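Local structure of metagenomic carboxyl esterase MGS0156 (Uncultured organism, 5D8M) at residues 55-67 with 289-301. The protein probably hydrolyses carboxylic ester bonds, with a serine-hydrolase mechanism of the alpha/beta-hydrolase kind. Residues are numbered along the deposited sequence; the frame is centred on the assembly and turned at random.
Sequences DRSSDGDGILWRL and GTLLGYPNADHLA
N296 lays its side-chain amide across the rim of the W65 indole, with ND2 3.5 Å above the ring plane and the two planes inclined by 39°. CG stands anti to the backbone N (chi1 -168°), which carries the amide to the 55-67 loop, where ND2 donates to D61 O at 2.9 Å. That acceptor lies in the amide plane, although ND2 itself sits above the D61 carbonyl plane. The indole NE1 donates to F251 O, and the F251 ring stacks on W65, so the indole is held from outside the contact as well. At the backbone of N296, R56 NH1 reaches the carbonyl O at 3.2 Å while also gripping G62 O at 2.8 Å, joining G62 to N296. Y294 presents a ring face to L67, whose CD2 lies 3.9 Å from the ring centroid and 24° off its normal, a CH-pi contact. Between these side chains, N296 N donates to I63 O (3.0 Å) and W65 N to Y294 O (2.9 Å); this pair of bonds flanks L64 and P295, as in a non-hydrogen-bonded antiparallel pair. A water bridges W65 O and Y294 N. The isolated bridge thus ties the loop that follows helix 34-48 and precedes strand 87-92 to the segment leaving strand 290-293 of the parallel sheet; farther along, H299 meets D276 and, weakly, S158, consistent with the catalytic triad of an alpha/beta hydrolase.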
ATOM      1  N   ASP A  55      10.458 -15.865  -4.126  1.00 19.59           N
ATOM      2  CA  ASP A  55      10.685 -16.070  -5.562  1.00 18.89           C
ATOM      3  C   ASP A  55       9.653 -17.036  -6.165  1.00 21.84           C
ATOM      4  O   ASP A  55       9.294 -18.046  -5.552  1.00 18.34           O
ATOM      5  CB  ASP A  55      12.091 -16.609  -5.825  1.00 21.02           C
ATOM      6  CG  ASP A  55      12.464 -16.593  -7.322  1.00 27.50           C
ATOM      7  OD1 ASP A  55      12.313 -15.531  -7.976  1.00 27.84           O
ATOM      8  OD2 ASP A  55      12.921 -17.634  -7.844  1.00 28.65           O
ATOM      9  N   ARG A  56       9.187 -16.713  -7.367  1.00 19.43           N
ATOM     10  CA  ARG A  56       8.208 -17.523  -8.088  1.00 22.18           C
ATOM     11  C   ARG A  56       8.362 -17.208  -9.571  1.00 23.71           C
ATOM     12  O   ARG A  56       9.102 -16.289  -9.939  1.00 22.02           O
ATOM     13  CB  ARG A  56       6.779 -17.215  -7.623  1.00 21.90           C
ATOM     14  CG  ARG A  56       6.392 -15.748  -7.818  1.00 16.86           C
ATOM     15  CD  ARG A  56       4.866 -15.507  -7.713  1.00 15.60           C
ATOM     16  NE  ARG A  56       4.363 -15.687  -6.358  1.00 19.59           N
ATOM     17  CZ  ARG A  56       3.143 -15.347  -5.949  1.00 20.92           C
ATOM     18  NH1 ARG A  56       2.260 -14.801  -6.794  1.00 18.71           N
ATOM     19  NH2 ARG A  56       2.805 -15.558  -4.685  1.00 18.61           N
ATOM     20  N   SER A  57       7.659 -17.939 -10.427  1.00 22.50           N
ATOM     21  CA  SER A  57       7.733 -17.639 -11.852  1.00 25.22           C
ATOM     22  C   SER A  57       7.076 -16.301 -12.128  1.00 19.11           C
ATOM     23  O   SER A  57       6.046 -15.988 -11.530  1.00 20.18           O
ATOM     24  CB  SER A  57       7.066 -18.720 -12.692  1.00 27.20           C
ATOM     25  OG  SER A  57       7.090 -18.339 -14.062  1.00 32.43           O
ATOM     26  N   SER A  58       7.668 -15.517 -13.027  1.00 19.35           N
ATOM     27  CA  SER A  58       7.088 -14.235 -13.433  1.00 24.60           C
ATOM     28  C   SER A  58       6.157 -14.360 -14.653  1.00 22.60           C
ATOM     29  O   SER A  58       5.491 -13.387 -15.041  1.00 21.54           O
ATOM     30  CB  SER A  58       8.198 -13.222 -13.739  1.00 22.11           C
ATOM     31  OG  SER A  58       8.982 -13.675 -14.820  1.00 24.19           O
ATOM     32  N   ASP A  59       6.116 -15.551 -15.249  1.00 21.10           N
ATOM     33  CA  ASP A  59       5.307 -15.794 -16.443  1.00 24.15           C
ATOM     34  C   ASP A  59       3.811 -15.609 -16.206  1.00 23.50           C
ATOM     35  O   ASP A  59       3.301 -15.917 -15.128  1.00 24.16           O
ATOM     36  CB  ASP A  59       5.548 -17.211 -16.976  1.00 26.72           C
ATOM     37  CG  ASP A  59       6.971 -17.424 -17.434  1.00 34.88           C
ATOM     38  OD1 ASP A  59       7.736 -16.437 -17.495  1.00 36.90           O
ATOM     39  OD2 ASP A  59       7.327 -18.579 -17.745  1.00 42.01           O
ATOM     40  N   GLY A  60       3.113 -15.134 -17.231  1.00 22.88           N
ATOM     41  CA  GLY A  60       1.674 -14.963 -17.170  1.00 24.10           C
ATOM     42  C   GLY A  60       1.237 -13.980 -16.091  1.00 19.93           C
ATOM     43  O   GLY A  60       1.677 -12.837 -16.060  1.00 19.42           O
ATOM     44  N   ASP A  61       0.376 -14.447 -15.201  1.00 19.42           N
ATOM     45  CA  ASP A  61      -0.157 -13.635 -14.122  1.00 18.06           C
ATOM     46  C   ASP A  61       0.578 -13.921 -12.812  1.00 17.27           C
ATOM     47  O   ASP A  61       0.201 -13.391 -11.772  1.00 17.82           O
ATOM     48  CB  ASP A  61      -1.661 -13.900 -13.946  1.00 18.09           C
ATOM     49  CG  ASP A  61      -2.461 -13.588 -15.188  1.00 21.58           C
ATOM     50  OD1 ASP A  61      -2.361 -12.443 -15.704  1.00 19.95           O
ATOM     51  OD2 ASP A  61      -3.187 -14.500 -15.652  1.00 21.34           O
ATOM     52  N   GLY A  62       1.623 -14.752 -12.878  1.00 17.88           N
ATOM     53  CA  GLY A  62       2.391 -15.165 -11.710  1.00 18.50           C
ATOM     54  C   GLY A  62       2.778 -14.078 -10.703  1.00 16.10           C
ATOM     55  O   GLY A  62       2.570 -14.234  -9.506  1.00 17.04           O
ATOM     56  N   ILE A  63       3.355 -12.981 -11.174  1.00 15.84           N
ATOM     57  CA  ILE A  63       3.665 -11.885 -10.265  1.00 14.74           C
ATOM     58  C   ILE A  63       2.703 -10.707 -10.405  1.00 14.16           C
ATOM     59  O   ILE A  63       2.350 -10.065  -9.411  1.00 16.41           O
ATOM     60  CB  ILE A  63       5.121 -11.371 -10.438  1.00 14.81           C
ATOM     61  CG1 ILE A  63       5.418 -10.979 -11.895  1.00 15.62           C
ATOM     62  CG2 ILE A  63       6.113 -12.430  -9.911  1.00 15.95           C
ATOM     63  CD1 ILE A  63       6.745 -10.149 -12.097  1.00 16.80           C
ATOM     64  N   LEU A  64       2.274 -10.432 -11.631  1.00 14.78           N
ATOM     65  CA  LEU A  64       1.436  -9.268 -11.922  1.00 14.43           C
ATOM     66  C   LEU A  64       0.346  -9.641 -12.887  1.00 15.19           C
ATOM     67  O   LEU A  64       0.637 -10.120 -13.983  1.00 16.50           O
ATOM     68  CB  LEU A  64       2.267  -8.140 -12.525  1.00 14.52           C
ATOM     69  CG  LEU A  64       3.381  -7.557 -11.658  1.00 16.27           C
ATOM     70  CD1 LEU A  64       4.372  -6.783 -12.543  1.00 14.40           C
ATOM     71  CD2 LEU A  64       2.765  -6.613 -10.589  1.00 12.81           C
ATOM     72  N   TRP A  65      -0.903  -9.424 -12.482  1.00 15.22           N
ATOM     73  CA  TRP A  65      -2.047  -9.759 -13.331  1.00 15.55           C
ATOM     74  C   TRP A  65      -1.973  -8.999 -14.631  1.00 16.25           C
ATOM     75  O   TRP A  65      -1.556  -7.841 -14.651  1.00 19.73           O
ATOM     76  CB  TRP A  65      -3.373  -9.433 -12.640  1.00 14.98           C
ATOM     77  CG  TRP A  65      -3.718 -10.369 -11.540  1.00 14.65           C
ATOM     78  CD1 TRP A  65      -3.555 -10.155 -10.199  1.00 13.70           C
ATOM     79  CD2 TRP A  65      -4.278 -11.677 -11.675  1.00 16.59           C
ATOM     80  NE1 TRP A  65      -3.992 -11.248  -9.490  1.00 13.83           N
ATOM     81  CE2 TRP A  65      -4.431 -12.202 -10.373  1.00 15.68           C
ATOM     82  CE3 TRP A  65      -4.666 -12.460 -12.771  1.00 16.61           C
ATOM     83  CZ2 TRP A  65      -4.964 -13.465 -10.135  1.00 15.50           C
ATOM     84  CZ3 TRP A  65      -5.195 -13.727 -12.528  1.00 17.42           C
ATOM     85  CH2 TRP A  65      -5.336 -14.215 -11.219  1.00 16.67           C
ATOM     86  N   ARG A  66      -2.384  -9.661 -15.708  1.00 17.41           N
ATOM     87  CA  ARG A  66      -2.485  -9.029 -17.010  1.00 19.21           C
ATOM     88  C   ARG A  66      -3.899  -8.537 -17.256  1.00 19.38           C
ATOM     89  O   ARG A  66      -4.688  -9.249 -17.854  1.00 20.31           O
ATOM     90  CB  ARG A  66      -2.115 -10.013 -18.126  1.00 23.38           C
ATOM     91  CG  ARG A  66      -0.711 -10.557 -18.063  1.00 26.40           C
ATOM     92  CD  ARG A  66      -0.560 -11.807 -18.930  1.00 27.61           C
ATOM     93  NE  ARG A  66      -1.244 -12.956 -18.342  1.00 28.39           N
ATOM     94  CZ  ARG A  66      -1.265 -14.176 -18.875  1.00 33.76           C
ATOM     95  NH1 ARG A  66      -0.635 -14.416 -20.018  1.00 35.20           N
ATOM     96  NH2 ARG A  66      -1.910 -15.163 -18.259  1.00 33.78           N
ATOM     97  N   LEU A  67      -4.213  -7.325 -16.815  1.00 19.20           N
ATOM     98  CA  LEU A  67      -5.496  -6.712 -17.122  1.00 17.87           C
ATOM     99  C   LEU A  67      -5.458  -6.215 -18.556  1.00 20.90           C
ATOM    100  O   LEU A  67      -4.391  -6.155 -19.158  1.00 23.62           O
ATOM    101  CB  LEU A  67      -5.823  -5.569 -16.146  1.00 16.74           C
ATOM    102  CG  LEU A  67      -6.732  -5.977 -14.965  1.00 15.96           C
ATOM    103  CD1 LEU A  67      -6.000  -6.890 -13.994  1.00 15.34           C
ATOM    104  CD2 LEU A  67      -7.335  -4.774 -14.252  1.00 15.81           C
ATOM    105  N   GLY A 289      -2.131   9.918 -10.617  1.00 17.93           N
ATOM    106  CA  GLY A 289      -0.846   9.256 -10.525  1.00 21.14           C
ATOM    107  C   GLY A 289      -0.507   8.310 -11.668  1.00 18.70           C
ATOM    108  O   GLY A 289      -1.060   8.403 -12.768  1.00 20.81           O
ATOM    109  N   THR A 290       0.438   7.420 -11.403  1.00 15.17           N
ATOM    110  CA  THR A 290       0.829   6.368 -12.329  1.00 15.08           C
ATOM    111  C   THR A 290       0.353   5.026 -11.799  1.00 13.44           C
ATOM    112  O   THR A 290       0.569   4.727 -10.649  1.00 13.88           O
ATOM    113  CB  THR A 290       2.360   6.332 -12.526  1.00 18.46           C
ATOM    114  OG1 THR A 290       2.741   7.473 -13.278  1.00 16.07           O
ATOM    115  CG2 THR A 290       2.820   5.058 -13.273  1.00 19.61           C
ATOM    116  N   LEU A 291      -0.314   4.238 -12.640  1.00 11.61           N
ATOM    117  CA  LEU A 291      -0.671   2.864 -12.280  1.00 15.57           C
ATOM    118  C   LEU A 291       0.471   1.922 -12.667  1.00 14.68           C
ATOM    119  O   LEU A 291       0.822   1.819 -13.850  1.00 13.37           O
ATOM    120  CB  LEU A 291      -1.967   2.432 -12.974  1.00 15.99           C
ATOM    121  CG  LEU A 291      -2.390   0.968 -12.795  1.00 16.78           C
ATOM    122  CD1 LEU A 291      -2.633   0.628 -11.316  1.00 16.29           C
ATOM    123  CD2 LEU A 291      -3.645   0.725 -13.641  1.00 15.09           C
ATOM    124  N   LEU A 292       1.045   1.262 -11.670  1.00 10.57           N
ATOM    125  CA  LEU A 292       2.147   0.361 -11.890  1.00 10.55           C
ATOM    126  C   LEU A 292       1.644  -1.058 -12.152  1.00 13.89           C
ATOM    127  O   LEU A 292       2.330  -1.836 -12.800  1.00 15.83           O
ATOM    128  CB  LEU A 292       3.105   0.355 -10.687  1.00 12.16           C
ATOM    129  CG  LEU A 292       3.758   1.676 -10.324  1.00 14.18           C
ATOM    130  CD1 LEU A 292       4.652   1.465  -9.110  1.00 11.56           C
ATOM    131  CD2 LEU A 292       4.536   2.215 -11.515  1.00 11.46           C
ATOM    132  N   GLY A 293       0.466  -1.406 -11.639  1.00 10.27           N
ATOM    133  CA  GLY A 293      -0.069  -2.727 -11.895  1.00 10.81           C
ATOM    134  C   GLY A 293      -0.761  -3.395 -10.736  1.00 11.13           C
ATOM    135  O   GLY A 293      -1.171  -2.759  -9.743  1.00  9.63           O
ATOM    136  N   TYR A 294      -0.912  -4.703 -10.881  1.00 11.51           N
ATOM    137  CA  TYR A 294      -1.750  -5.487  -9.981  1.00  9.21           C
ATOM    138  C   TYR A 294      -1.020  -6.741  -9.492  1.00 11.39           C
ATOM    139  O   TYR A 294      -1.107  -7.781 -10.124  1.00 11.23           O
ATOM    140  CB  TYR A 294      -3.064  -5.880 -10.679  1.00  9.73           C
ATOM    141  CG  TYR A 294      -3.891  -4.702 -11.185  1.00 13.82           C
ATOM    142  CD1 TYR A 294      -3.629  -4.129 -12.434  1.00 13.74           C
ATOM    143  CD2 TYR A 294      -4.916  -4.152 -10.410  1.00 11.92           C
ATOM    144  CE1 TYR A 294      -4.364  -3.057 -12.903  1.00 15.12           C
ATOM    145  CE2 TYR A 294      -5.674  -3.057 -10.886  1.00 12.52           C
ATOM    146  CZ  TYR A 294      -5.384  -2.528 -12.128  1.00 13.68           C
ATOM    147  OH  TYR A 294      -6.095  -1.473 -12.626  1.00 12.29           O
ATOM    148  N   PRO A 295      -0.289  -6.628  -8.371  1.00 11.25           N
ATOM    149  CA  PRO A 295       0.362  -7.797  -7.773  1.00 11.87           C
ATOM    150  C   PRO A 295      -0.619  -8.914  -7.513  1.00 12.08           C
ATOM    151  O   PRO A 295      -1.682  -8.663  -6.968  1.00  8.98           O
ATOM    152  CB  PRO A 295       0.909  -7.266  -6.457  1.00 10.93           C
ATOM    153  CG  PRO A 295       1.106  -5.787  -6.706  1.00 12.10           C
ATOM    154  CD  PRO A 295      -0.054  -5.398  -7.583  1.00  8.81           C
ATOM    155  N   ASN A 296      -0.253 -10.124  -7.909  1.00 11.05           N
ATOM    156  CA  ASN A 296      -1.052 -11.316  -7.682  1.00 12.63           C
ATOM    157  C   ASN A 296      -0.818 -11.831  -6.261  1.00 14.58           C
ATOM    158  O   ASN A 296      -0.009 -12.726  -6.025  1.00 11.30           O
ATOM    159  CB  ASN A 296      -0.696 -12.399  -8.724  1.00 15.41           C
ATOM    160  CG  ASN A 296      -1.689 -13.541  -8.737  1.00 18.94           C
ATOM    161  OD1 ASN A 296      -2.543 -13.662  -7.830  1.00 12.76           O
ATOM    162  ND2 ASN A 296      -1.576 -14.408  -9.751  1.00 16.43           N
ATOM    163  N   ALA A 297      -1.540 -11.256  -5.312  1.00 13.01           N
ATOM    164  CA  ALA A 297      -1.227 -11.421  -3.910  1.00 12.99           C
ATOM    165  C   ALA A 297      -2.402 -10.865  -3.122  1.00 11.12           C
ATOM    166  O   ALA A 297      -3.075  -9.939  -3.607  1.00  9.11           O
ATOM    167  CB  ALA A 297       0.097 -10.648  -3.556  1.00 13.32           C
ATOM    168  N   ASP A 298      -2.627 -11.358  -1.903  1.00  9.37           N
ATOM    169  CA  ASP A 298      -3.699 -10.786  -1.100  1.00  8.77           C
ATOM    170  C   ASP A 298      -3.123  -9.598  -0.317  1.00 11.72           C
ATOM    171  O   ASP A 298      -1.948  -9.274  -0.442  1.00 10.16           O
ATOM    172  CB  ASP A 298      -4.382 -11.848  -0.183  1.00  9.51           C
ATOM    173  CG  ASP A 298      -3.442 -12.426   0.909  1.00 16.44           C
ATOM    174  OD1 ASP A 298      -2.542 -11.709   1.416  1.00 14.26           O
ATOM    175  OD2 ASP A 298      -3.651 -13.598   1.318  1.00 17.80           O
ATOM    176  N   HIS A 299      -3.969  -8.946   0.466  1.00 11.67           N
ATOM    177  CA  HIS A 299      -3.612  -7.707   1.148  1.00 10.80           C
ATOM    178  C   HIS A 299      -2.324  -7.795   1.959  1.00 11.77           C
ATOM    179  O   HIS A 299      -1.521  -6.867   1.957  1.00 10.99           O
ATOM    180  CB  HIS A 299      -4.769  -7.290   2.061  1.00 10.28           C
ATOM    181  CG  HIS A 299      -4.640  -5.902   2.594  1.00 17.18           C
ATOM    182  ND1 HIS A 299      -4.759  -4.785   1.793  1.00 16.23           N
ATOM    183  CD2 HIS A 299      -4.396  -5.446   3.849  1.00 16.63           C
ATOM    184  CE1 HIS A 299      -4.612  -3.702   2.536  1.00 17.86           C
ATOM    185  NE2 HIS A 299      -4.384  -4.076   3.783  1.00 17.66           N
ATOM    186  N   LEU A 300      -2.119  -8.912   2.650  1.00 12.15           N
ATOM    187  CA  LEU A 300      -0.949  -9.045   3.522  1.00 13.57           C
ATOM    188  C   LEU A 300       0.282  -9.556   2.785  1.00  8.28           C
ATOM    189  O   LEU A 300       1.412  -9.105   3.015  1.00 12.39           O
ATOM    190  CB  LEU A 300      -1.296  -9.964   4.695  1.00 11.18           C
ATOM    191  CG  LEU A 300      -2.333  -9.346   5.622  1.00 14.08           C
ATOM    192  CD1 LEU A 300      -2.655 -10.337   6.753  1.00 13.37           C
ATOM    193  CD2 LEU A 300      -1.851  -8.012   6.192  1.00 13.52           C
ATOM    194  N   ALA A 301       0.074 -10.458   1.848  1.00 10.79           N
ATOM    195  CA  ALA A 301       1.211 -11.047   1.129  1.00 10.21           C
ATOM    196  C   ALA A 301       2.007 -10.009   0.340  1.00 12.67           C
ATOM    197  O   ALA A 301       3.219 -10.115   0.193  1.00 12.77           O
ATOM    198  CB  ALA A 301       0.725 -12.154   0.195  1.00  9.39           C
TER
HETATM  199  O   HOH W   1      -0.317  -5.556 -13.669  1.00 13.90           O